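Local coordinates for putative gdp-fucose protein o-fucosyltransferase 1 (Caenorhabditis elegans, PDB 3ZY2) that belongs to the GT-B clan of glycosyltransferase-like folds and holds guanosine-5'-diphosphate in a pocket lined by residues from both halves of its chain, at residues F49-P52 and E53-I57; L191-S194 and S195-E199; N220-D223 and W224-C228. One frame throughout, in Å; residues are numbered along the deposited sequence.

All three contacts are local and follow one another along a single GT-B chain, around its guanosine-5'-diphosphate pocket. Interaction 1 rounds the turn of a small hairpin, and its Phe49 side chain lies about 8 Å from the bound nucleotide. Interaction 2 starts helix 195-208, with the Trp193 side chain about 10 Å from the ligand. Closest is interaction 3, at the start of helix 222-229, whose Trp224 side chain comes within about 4 Å of the nucleotide and about 5 Å of a manganese ion. None touches another: nearest atoms are about 7 Å apart for interactions 1 and 2, about 10 Å for 1 and 3, and about 17 Å for 2 and 3.

Interaction 1 (F49-P52 and E53-I57)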
ATOM      1  N   PHE A  49     -16.353   8.222  13.621  1.00 19.08           N
ATOM      2  CA  PHE A  49     -17.001   8.649  12.394  1.00 22.47           C
ATOM      3  C   PHE A  49     -18.492   8.934  12.516  1.00 24.32           C
ATOM      4  O   PHE A  49     -19.085   9.474  11.566  1.00 26.51           O
ATOM      5  CB  PHE A  49     -16.789   7.612  11.293  1.00 21.93           C
ATOM      6  CG  PHE A  49     -15.359   7.421  10.904  1.00 23.61           C
ATOM      7  CD1 PHE A  49     -14.694   8.348  10.121  1.00 25.03           C
ATOM      8  CD2 PHE A  49     -14.675   6.286  11.325  1.00 24.33           C
ATOM      9  CE1 PHE A  49     -13.364   8.149   9.758  1.00 26.14           C
ATOM     10  CE2 PHE A  49     -13.340   6.070  10.968  1.00 27.62           C
ATOM     11  CZ  PHE A  49     -12.684   7.000  10.182  1.00 27.48           C
ATOM     12  N   LYS A  50     -19.103   8.606  13.653  1.00 25.28           N
ATOM     13  CA  LYS A  50     -20.563   8.730  13.795  1.00 27.77           C
ATOM     14  C   LYS A  50     -20.971  10.155  14.215  1.00 28.24           C
ATOM     15  O   LYS A  50     -21.652  10.376  15.215  1.00 29.27           O
ATOM     16  CB  LYS A  50     -21.132   7.582  14.667  1.00 27.89           C
ATOM     17  CG  LYS A  50     -21.458   7.831  16.169  1.00 31.34           C
ATOM     18  CD  LYS A  50     -20.332   8.472  16.999  1.00 34.07           C
ATOM     19  CE  LYS A  50     -19.262   7.476  17.413  1.00 33.68           C
ATOM     20  NZ  LYS A  50     -18.385   7.158  16.263  1.00 31.72           N
ATOM     21  N   HIS A  51     -20.520  11.117  13.421  1.00 28.59           N
ATOM     22  CA  HIS A  51     -20.760  12.532  13.657  1.00 29.37           C
ATOM     23  C   HIS A  51     -20.837  13.215  12.305  1.00 30.21           C
ATOM     24  O   HIS A  51     -20.513  12.604  11.282  1.00 30.90           O
ATOM     25  CB  HIS A  51     -19.602  13.152  14.450  1.00 29.17           C
ATOM     26  CG  HIS A  51     -19.279  12.437  15.720  1.00 27.58           C
ATOM     27  ND1 HIS A  51     -20.023  12.585  16.874  1.00 28.84           N
ATOM     28  CD2 HIS A  51     -18.278  11.573  16.022  1.00 27.38           C
ATOM     29  CE1 HIS A  51     -19.497  11.833  17.828  1.00 28.00           C
ATOM     30  NE2 HIS A  51     -18.436  11.217  17.340  1.00 27.27           N
ATOM     31  N   PRO A  52     -21.261  14.495  12.281  1.00 30.44           N
ATOM     32  CA  PRO A  52     -21.289  15.213  11.014  1.00 31.14           C
ATOM     33  C   PRO A  52     -19.899  15.348  10.407  1.00 30.38           C
ATOM     34  O   PRO A  52     -19.764  15.518   9.184  1.00 31.60           O
ATOM     35  CB  PRO A  52     -21.841  16.587  11.403  1.00 32.02           C
ATOM     36  CG  PRO A  52     -22.546  16.370  12.673  1.00 31.43           C
ATOM     37  CD  PRO A  52     -21.800  15.303  13.389  1.00 30.93           C
ATOM     38  N   GLU A  53     -18.875  15.257  11.257  1.00 28.78           N
ATOM     39  CA  GLU A  53     -17.497  15.284  10.801  1.00 27.32           C
ATOM     40  C   GLU A  53     -16.700  14.245  11.582  1.00 25.17           C
ATOM     41  O   GLU A  53     -17.124  13.794  12.640  1.00 25.44           O
ATOM     42  CB  GLU A  53     -16.880  16.692  10.909  1.00 28.72           C
ATOM     43  CG  GLU A  53     -16.916  17.357  12.297  1.00 30.56           C
ATOM     44  CD  GLU A  53     -18.311  17.882  12.693  1.00 33.19           C
ATOM     45  OE1 GLU A  53     -18.975  18.547  11.874  1.00 33.53           O
ATOM     46  OE2 GLU A  53     -18.739  17.608  13.836  1.00 34.18           O
ATOM     47  N   THR A  54     -15.569  13.846  11.018  1.00 22.72           N
ATOM     48  CA  THR A  54     -14.640  12.925  11.682  1.00 20.59           C
ATOM     49  C   THR A  54     -14.163  13.608  12.976  1.00 19.51           C
ATOM     50  O   THR A  54     -13.905  14.822  12.994  1.00 20.88           O
ATOM     51  CB  THR A  54     -13.498  12.625  10.703  1.00 19.42           C
ATOM     52  OG1 THR A  54     -14.046  11.956   9.559  1.00 21.08           O
ATOM     53  CG2 THR A  54     -12.415  11.748  11.306  1.00 19.54           C
ATOM     54  N   LYS A  55     -14.069  12.839  14.056  1.00 18.11           N
ATOM     55  CA  LYS A  55     -13.721  13.401  15.346  1.00 17.98           C
ATOM     56  C   LYS A  55     -12.531  12.649  15.930  1.00 16.73           C
ATOM     57  O   LYS A  55     -12.532  11.422  15.936  1.00 16.12           O
ATOM     58  CB  LYS A  55     -14.916  13.301  16.293  1.00 18.75           C
ATOM     59  CG  LYS A  55     -14.695  13.989  17.627  1.00 20.94           C
ATOM     60  CD  LYS A  55     -15.866  13.760  18.553  1.00 24.93           C
ATOM     61  CE  LYS A  55     -15.647  14.485  19.871  1.00 28.92           C
ATOM     62  NZ  LYS A  55     -16.768  14.279  20.827  1.00 32.04           N
ATOM     63  N   MET A  56     -11.544  13.396  16.427  1.00 17.39           N
ATOM     64  CA  MET A  56     -10.345  12.805  17.050  1.00 18.00           C
ATOM     65  C   MET A  56     -10.463  12.759  18.530  1.00 17.01           C
ATOM     66  O   MET A  56     -10.774  13.788  19.152  1.00 19.17           O
ATOM     67  CB  MET A  56      -9.137  13.693  16.847  1.00 19.26           C
ATOM     68  CG  MET A  56      -8.935  14.282  15.564  1.00 25.39           C
ATOM     69  SD  MET A  56      -8.229  12.860  14.852  1.00 33.33           S
ATOM     70  CE  MET A  56      -9.467  12.688  13.669  1.00  9.51           C
ATOM     71  N   ILE A  57     -10.108  11.602  19.104  1.00 16.07           N
ATOM     72  CA  ILE A  57     -10.257  11.375  20.531  1.00 15.69           C
ATOM     73  C   ILE A  57      -8.875  11.149  21.150  1.00 15.61           C
ATOM     74  O   ILE A  57      -8.154  10.279  20.714  1.00 15.73           O
ATOM     75  CB  ILE A  57     -11.147  10.115  20.776  1.00 14.96           C
ATOM     76  CG1 ILE A  57     -12.453  10.129  19.942  1.00 17.21           C
ATOM     77  CG2 ILE A  57     -11.371   9.900  22.276  1.00 16.92           C
ATOM     78  CD1 ILE A  57     -13.431  11.302  20.182  1.00 22.17           C
TER
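His51 lays one face of its imidazole against the aliphatic stem of Lys55, four residues further on. The CD methylene of Lys55 stands 4.1 Å from the centroid of the His51 ring and 24° off its normal, a CH-pi contact displaced toward the NE2 and CD2 side. The lysine reaches it with a fully extended chain, CG anti to the backbone N (chi1 -174°). Over the opposite face of the imidazole lies CD of Lys50, so two lysine stems sandwich the ring. Its NE2 is hydrogen-bonded to the carboxylate of Glu48, which probably helps fix the ring's rotation and could favour a protonated histidine; Lys55 NZ, 4.9 Å from His51 NE2, would pull the other way.

These residues form the turn of a beta hairpin, in which strand 46-48 runs antiparallel to strand 55-57 and Glu48 pairs with Lys55 through the backbone. Lys50 centres an inverse gamma turn, with a weak bond of 2.9 Å from His51 N to Phe49 O. Pro52, whose ring suits a bend in the chain, is followed by exposed Glu53, which doubles back at chi2 (-75°) so that its carboxylate lies beside the pyrrolidine: Glu53 OE1 is 3.5 Å from Pro52 CB.

Phe49 and Thr54 line the other side of the turn, pointing the same way. CD1 and CE1 of Phe49 approach both branches of the threonine, CD1 lying 3.7 Å from Thr54 OG1 and CE1 4.0 Å from Thr54 CG2. A threonine serves both needs here, since its methyl packs against CE1 of Phe49 while its hydroxyl is hydrogen-bonded to Asn120. Pro121 touches both side chains, and Phe49 also packs on Arg19, a residue of the nucleotide pocket.

Interaction 2 (L191-S194 and S195-E199)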
ATOM      1  N   LEU A 191      -3.504  -1.971  27.807  1.00 13.16           N
ATOM      2  CA  LEU A 191      -4.570  -0.982  27.507  1.00 12.73           C
ATOM      3  C   LEU A 191      -5.639  -1.108  28.581  1.00 13.32           C
ATOM      4  O   LEU A 191      -6.486  -2.005  28.538  1.00 14.22           O
ATOM      5  CB  LEU A 191      -5.163  -1.187  26.108  1.00 13.55           C
ATOM      6  CG  LEU A 191      -4.165  -1.104  24.940  1.00 14.53           C
ATOM      7  CD1 LEU A 191      -4.881  -1.143  23.616  1.00 13.54           C
ATOM      8  CD2 LEU A 191      -3.233   0.096  24.982  1.00 18.30           C
ATOM      9  N   ARG A 192      -5.576  -0.192  29.545  1.00 13.17           N
ATOM     10  CA  ARG A 192      -6.458  -0.193  30.712  1.00 13.36           C
ATOM     11  C   ARG A 192      -7.363   1.021  30.578  1.00 13.21           C
ATOM     12  O   ARG A 192      -6.872   2.134  30.412  1.00 13.42           O
ATOM     13  CB  ARG A 192      -5.620  -0.072  31.983  1.00 15.23           C
ATOM     14  CG  ARG A 192      -6.478  -0.001  33.249  1.00 16.61           C
ATOM     15  CD  ARG A 192      -5.638  -0.095  34.494  1.00 20.48           C
ATOM     16  NE  ARG A 192      -4.950  -1.391  34.565  1.00 22.18           N
ATOM     17  CZ  ARG A 192      -4.013  -1.701  35.455  1.00 26.92           C
ATOM     18  NH1 ARG A 192      -3.632  -0.823  36.381  1.00 27.29           N
ATOM     19  NH2 ARG A 192      -3.457  -2.902  35.415  1.00 28.09           N
ATOM     20  N   TRP A 193      -8.679   0.818  30.654  1.00 12.59           N
ATOM     21  CA  TRP A 193      -9.616   1.933  30.509  1.00 13.10           C
ATOM     22  C   TRP A 193      -9.328   3.051  31.482  1.00 13.50           C
ATOM     23  O   TRP A 193      -8.972   2.821  32.645  1.00 15.02           O
ATOM     24  CB  TRP A 193     -11.082   1.487  30.649  1.00 12.00           C
ATOM     25  CG  TRP A 193     -11.407   0.427  29.640  1.00 12.07           C
ATOM     26  CD1 TRP A 193     -11.514  -0.919  29.872  1.00 13.54           C
ATOM     27  CD2 TRP A 193     -11.581   0.612  28.231  1.00 11.93           C
ATOM     28  NE1 TRP A 193     -11.772  -1.576  28.694  1.00 13.97           N
ATOM     29  CE2 TRP A 193     -11.815  -0.666  27.670  1.00 12.07           C
ATOM     30  CE3 TRP A 193     -11.568   1.732  27.380  1.00 13.46           C
ATOM     31  CZ2 TRP A 193     -12.025  -0.858  26.289  1.00 12.93           C
ATOM     32  CZ3 TRP A 193     -11.791   1.545  26.012  1.00 14.19           C
ATOM     33  CH2 TRP A 193     -12.030   0.254  25.486  1.00 14.13           C
ATOM     34  N   SER A 194      -9.526   4.279  31.002  1.00 13.38           N
ATOM     35  CA  SER A 194      -9.361   5.454  31.854  1.00 14.23           C
ATOM     36  C   SER A 194     -10.220   5.293  33.102  1.00 15.29           C
ATOM     37  O   SER A 194     -11.248   4.567  33.102  1.00 14.91           O
ATOM     38  CB  SER A 194      -9.772   6.710  31.090  1.00 15.48           C
ATOM     39  OG  SER A 194     -11.159   6.645  30.751  1.00 16.45           O
ATOM     40  N   SER A 195      -9.816   5.947  34.176  1.00 16.53           N
ATOM     41  CA  SER A 195     -10.582   5.861  35.403  1.00 17.49           C
ATOM     42  C   SER A 195     -12.033   6.292  35.187  1.00 17.06           C
ATOM     43  O   SER A 195     -12.943   5.703  35.763  1.00 17.14           O
ATOM     44  CB  SER A 195      -9.907   6.680  36.496  1.00 19.10           C
ATOM     45  OG  SER A 195      -9.908   8.043  36.145  1.00 25.20           O
ATOM     46  N   ARG A 196     -12.255   7.291  34.341  1.00 16.77           N
ATOM     47  CA  ARG A 196     -13.621   7.761  34.063  1.00 17.36           C
ATOM     48  C   ARG A 196     -14.484   6.630  33.492  1.00 15.77           C
ATOM     49  O   ARG A 196     -15.631   6.436  33.918  1.00 15.89           O
ATOM     50  CB  ARG A 196     -13.565   8.945  33.109  1.00 18.39           C
ATOM     51  CG  ARG A 196     -14.926   9.562  32.771  1.00 20.78           C
ATOM     52  CD  ARG A 196     -14.761  10.585  31.644  1.00 25.58           C
ATOM     53  NE  ARG A 196     -14.057  10.009  30.494  1.00 26.70           N
ATOM     54  CZ  ARG A 196     -14.643   9.375  29.481  1.00 27.19           C
ATOM     55  NH1 ARG A 196     -15.966   9.239  29.425  1.00 28.24           N
ATOM     56  NH2 ARG A 196     -13.903   8.863  28.519  1.00 25.16           N
ATOM     57  N   ILE A 197     -13.957   5.918  32.497  1.00 14.62           N
ATOM     58  CA  ILE A 197     -14.702   4.823  31.876  1.00 13.59           C
ATOM     59  C   ILE A 197     -14.885   3.658  32.830  1.00 13.74           C
ATOM     60  O   ILE A 197     -15.968   3.042  32.902  1.00 14.01           O
ATOM     61  CB  ILE A 197     -14.003   4.375  30.573  1.00 12.91           C
ATOM     62  CG1 ILE A 197     -14.215   5.465  29.528  1.00 12.49           C
ATOM     63  CG2 ILE A 197     -14.566   3.041  30.106  1.00 12.60           C
ATOM     64  CD1 ILE A 197     -13.368   5.330  28.275  1.00 15.89           C
ATOM     65  N   THR A 198     -13.833   3.335  33.569  1.00 14.66           N
ATOM     66  CA  THR A 198     -13.904   2.251  34.530  1.00 15.57           C
ATOM     67  C   THR A 198     -15.019   2.514  35.546  1.00 15.84           C
ATOM     68  O   THR A 198     -15.846   1.639  35.824  1.00 15.30           O
ATOM     69  CB  THR A 198     -12.534   2.058  35.191  1.00 15.83           C
ATOM     70  OG1 THR A 198     -11.585   1.711  34.157  1.00 18.72           O
ATOM     71  CG2 THR A 198     -12.565   0.966  36.250  1.00 18.16           C
ATOM     72  N   GLU A 199     -15.062   3.728  36.072  1.00 15.12           N
ATOM     73  CA  GLU A 199     -16.067   4.078  37.052  1.00 15.92           C
ATOM     74  C   GLU A 199     -17.465   4.037  36.464  1.00 15.08           C
ATOM     75  O   GLU A 199     -18.420   3.606  37.129  1.00 15.90           O
ATOM     76  CB  GLU A 199     -15.735   5.455  37.651  1.00 16.74           C
ATOM     77  CG  GLU A 199     -14.544   5.424  38.632  1.00 22.28           C
ATOM     78  CD  GLU A 199     -14.597   4.247  39.612  1.00 25.38           C
ATOM     79  OE1 GLU A 199     -15.593   4.126  40.359  1.00 26.83           O
ATOM     80  OE2 GLU A 199     -13.646   3.429  39.627  1.00 30.83           O
TER
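Ser194 and Thr198 meet across the first turn of helix 195-208, where the contact is tight. Thr198 N gives Ser194 O a nearly straight hydrogen bond of 2.9 Å (170° at the hydrogen). Thr198 OG1 lies 3.1 Å from the same Ser194 O and 3.2 Å from Trp193 O, so its one proton has two carbonyls within reach. Ser194 OG, placed between backbone N and carbonyl carbon (chi1 63°), turns back over the helix end and accepts a weak bond of 3.4 Å from Ile197 N; it is also hydrogen-bonded to Phe61 O, so this buried hydroxyl is gripped by two bonds, one of them weak. On the buried flank, Ile197 CG2 packs 3.9 Å from Trp193 CB. The indole beyond leads away from the helix, to stack on Phe63 and bond Glu343 through NE1. The looser side belongs to Ser195, exposed, whose side chain comes near the Ser194 carbonyl carbon, and to partly exposed Arg196, whose guanidinium goes to the carbonyl and ring of Phe61. Serine is small enough to bend back toward one of the helix's first amides, and Ser194 does so here as the N-cap of a helix entered from a loop.

Interaction 3 (N220-D223 and W224-C228); sequences NDAD and WVRVC
The backbone enters helix 222-229 at Asp221, whose carbonyl receives a weak bond from Val225 N (3.4 Å); the next bond, from Arg226 N to Ala222 O, is also weak. By Val227 N to Asp223 O the bond has tightened to 3.1 Å, 160° at the hydrogen. Asp221 is the N-cap. Its CG sits between the backbone N and carbonyl carbon (chi1 76°), bringing OD1 to 3.0 Å from Trp224 N, which meets it nearly along the C-O axis. OD1 also forms a salt bridge with Arg219, so one oxygen serves both the cap and a pocket residue.

On the exposed side Asp223 and Arg226 run side by side. Arg226 NH2 comes down from above the carboxylate plane to 2.6 Å from Asp223 OD1, a short, tilted salt bridge in which the two flat groups lie 68° apart. Aspartates suit this turn, since their negative charge probably interacts favourably with the helix start.

Trp224, buried, carries its indole away from the cap. Cys228 SG lies over one face of the ring, and NE1 bonds the carbonyl of Cys260, the disulfide partner of Cys228.

Val227 packs on Glu111 of the second subunit. The helix follows the central strand 213-218 of the five-stranded parallel sheet, and Asp288, just beyond adjacent strand 282-287, holds the backbone amides of Asn220 and Asp221.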
ATOM      1  N   ASN A 220     -24.909  -6.244  14.439  1.00 20.73           N
ATOM      2  CA  ASN A 220     -26.032  -6.534  13.551  1.00 22.29           C
ATOM      3  C   ASN A 220     -26.549  -5.409  12.660  1.00 24.27           C
ATOM      4  O   ASN A 220     -27.654  -5.526  12.134  1.00 25.20           O
ATOM      5  CB  ASN A 220     -27.207  -7.186  14.315  1.00 22.93           C
ATOM      6  CG  ASN A 220     -27.674  -6.364  15.503  1.00 23.59           C
ATOM      7  OD1 ASN A 220     -27.563  -5.136  15.530  1.00 24.07           O
ATOM      8  ND2 ASN A 220     -28.198  -7.055  16.504  1.00 20.99           N
ATOM      9  N   ASP A 221     -25.762  -4.355  12.450  1.00 24.51           N
ATOM     10  CA  ASP A 221     -26.193  -3.322  11.489  1.00 26.36           C
ATOM     11  C   ASP A 221     -26.215  -3.855  10.050  1.00 27.38           C
ATOM     12  O   ASP A 221     -25.696  -4.936   9.777  1.00 26.83           O
ATOM     13  CB  ASP A 221     -25.406  -2.013  11.645  1.00 26.30           C
ATOM     14  CG  ASP A 221     -23.994  -2.077  11.078  1.00 27.88           C
ATOM     15  OD1 ASP A 221     -23.602  -3.070  10.420  1.00 32.36           O
ATOM     16  OD2 ASP A 221     -23.258  -1.093  11.287  1.00 33.91           O
ATOM     17  N   ALA A 222     -26.856  -3.111   9.142  1.00 28.41           N
ATOM     18  CA  ALA A 222     -27.107  -3.599   7.781  1.00 30.18           C
ATOM     19  C   ALA A 222     -25.839  -3.944   6.997  1.00 30.04           C
ATOM     20  O   ALA A 222     -25.810  -4.952   6.287  1.00 30.15           O
ATOM     21  CB  ALA A 222     -27.960  -2.598   7.007  1.00 31.39           C
ATOM     22  N   ASP A 223     -24.810  -3.109   7.144  1.00 29.24           N
ATOM     23  CA  ASP A 223     -23.506  -3.311   6.491  1.00 29.85           C
ATOM     24  C   ASP A 223     -22.831  -4.601   6.948  1.00 28.35           C
ATOM     25  O   ASP A 223     -22.090  -5.227   6.191  1.00 28.37           O
ATOM     26  CB  ASP A 223     -22.554  -2.145   6.795  1.00 30.21           C
ATOM     27  CG  ASP A 223     -22.877  -0.877   6.005  1.00 34.36           C
ATOM     28  OD1 ASP A 223     -23.898  -0.829   5.267  1.00 39.80           O
ATOM     29  OD2 ASP A 223     -22.087   0.090   6.133  1.00 37.89           O
ATOM     30  N   TRP A 224     -23.067  -4.978   8.201  1.00 26.85           N
ATOM     31  CA  TRP A 224     -22.470  -6.195   8.750  1.00 25.31           C
ATOM     32  C   TRP A 224     -23.049  -7.441   8.107  1.00 26.73           C
ATOM     33  O   TRP A 224     -22.326  -8.362   7.742  1.00 25.22           O
ATOM     34  CB  TRP A 224     -22.698  -6.267  10.259  1.00 24.21           C
ATOM     35  CG  TRP A 224     -22.023  -7.445  10.908  1.00 21.89           C
ATOM     36  CD1 TRP A 224     -22.612  -8.605  11.302  1.00 22.75           C
ATOM     37  CD2 TRP A 224     -20.630  -7.583  11.179  1.00 20.59           C
ATOM     38  NE1 TRP A 224     -21.675  -9.451  11.842  1.00 20.46           N
ATOM     39  CE2 TRP A 224     -20.449  -8.847  11.788  1.00 19.96           C
ATOM     40  CE3 TRP A 224     -19.523  -6.750  11.003  1.00 21.98           C
ATOM     41  CZ2 TRP A 224     -19.199  -9.299  12.212  1.00 19.17           C
ATOM     42  CZ3 TRP A 224     -18.279  -7.194  11.425  1.00 20.57           C
ATOM     43  CH2 TRP A 224     -18.127  -8.453  12.019  1.00 18.08           C
ATOM     44  N   VAL A 225     -24.370  -7.483   7.991  1.00 28.33           N
ATOM     45  CA  VAL A 225     -25.006  -8.679   7.450  1.00 31.50           C
ATOM     46  C   VAL A 225     -24.524  -8.904   6.013  1.00 32.38           C
ATOM     47  O   VAL A 225     -24.391 -10.046   5.570  1.00 33.71           O
ATOM     48  CB  VAL A 225     -26.560  -8.657   7.579  1.00 32.53           C
ATOM     49  CG1 VAL A 225     -26.970  -8.206   8.986  1.00 33.02           C
ATOM     50  CG2 VAL A 225     -27.219  -7.793   6.500  1.00 35.49           C
ATOM     51  N   ARG A 226     -24.217  -7.811   5.323  1.00 33.51           N
ATOM     52  CA  ARG A 226     -23.687  -7.885   3.963  1.00 34.93           C
ATOM     53  C   ARG A 226     -22.246  -8.400   3.909  1.00 34.55           C
ATOM     54  O   ARG A 226     -21.905  -9.185   3.023  1.00 35.12           O
ATOM     55  CB  ARG A 226     -23.838  -6.547   3.233  1.00 35.79           C
ATOM     56  CG  ARG A 226     -25.294  -6.183   2.916  1.00 38.67           C
ATOM     57  CD  ARG A 226     -25.387  -5.047   1.899  1.00 42.41           C
ATOM     58  NE  ARG A 226     -24.374  -4.023   2.155  1.00 43.73           N
ATOM     59  CZ  ARG A 226     -24.578  -2.893   2.830  1.00 45.31           C
ATOM     60  NH1 ARG A 226     -25.779  -2.597   3.321  1.00 45.91           N
ATOM     61  NH2 ARG A 226     -23.569  -2.048   2.999  1.00 45.91           N
ATOM     62  N   VAL A 227     -21.413  -7.953   4.849  1.00 33.57           N
ATOM     63  CA  VAL A 227     -20.062  -8.490   5.039  1.00 33.23           C
ATOM     64  C   VAL A 227     -20.085 -10.020   5.212  1.00 32.83           C
ATOM     65  O   VAL A 227     -19.331 -10.752   4.554  1.00 33.43           O
ATOM     66  CB  VAL A 227     -19.362  -7.777   6.241  1.00 32.50           C
ATOM     67  CG1 VAL A 227     -18.179  -8.576   6.804  1.00 33.27           C
ATOM     68  CG2 VAL A 227     -18.932  -6.368   5.844  1.00 34.08           C
ATOM     69  N   CYS A 228     -20.982 -10.500   6.067  1.00 31.31           N
ATOM     70  CA  CYS A 228     -21.094 -11.920   6.355  1.00 30.62           C
ATOM     71  C   CYS A 228     -21.622 -12.714   5.161  1.00 32.76           C
ATOM     72  O   CYS A 228     -21.191 -13.845   4.925  1.00 32.42           O
ATOM     73  CB  CYS A 228     -22.001 -12.129   7.565  1.00 29.86           C
ATOM     74  SG  CYS A 228     -21.378 -11.316   9.068  1.00 24.34           S
TER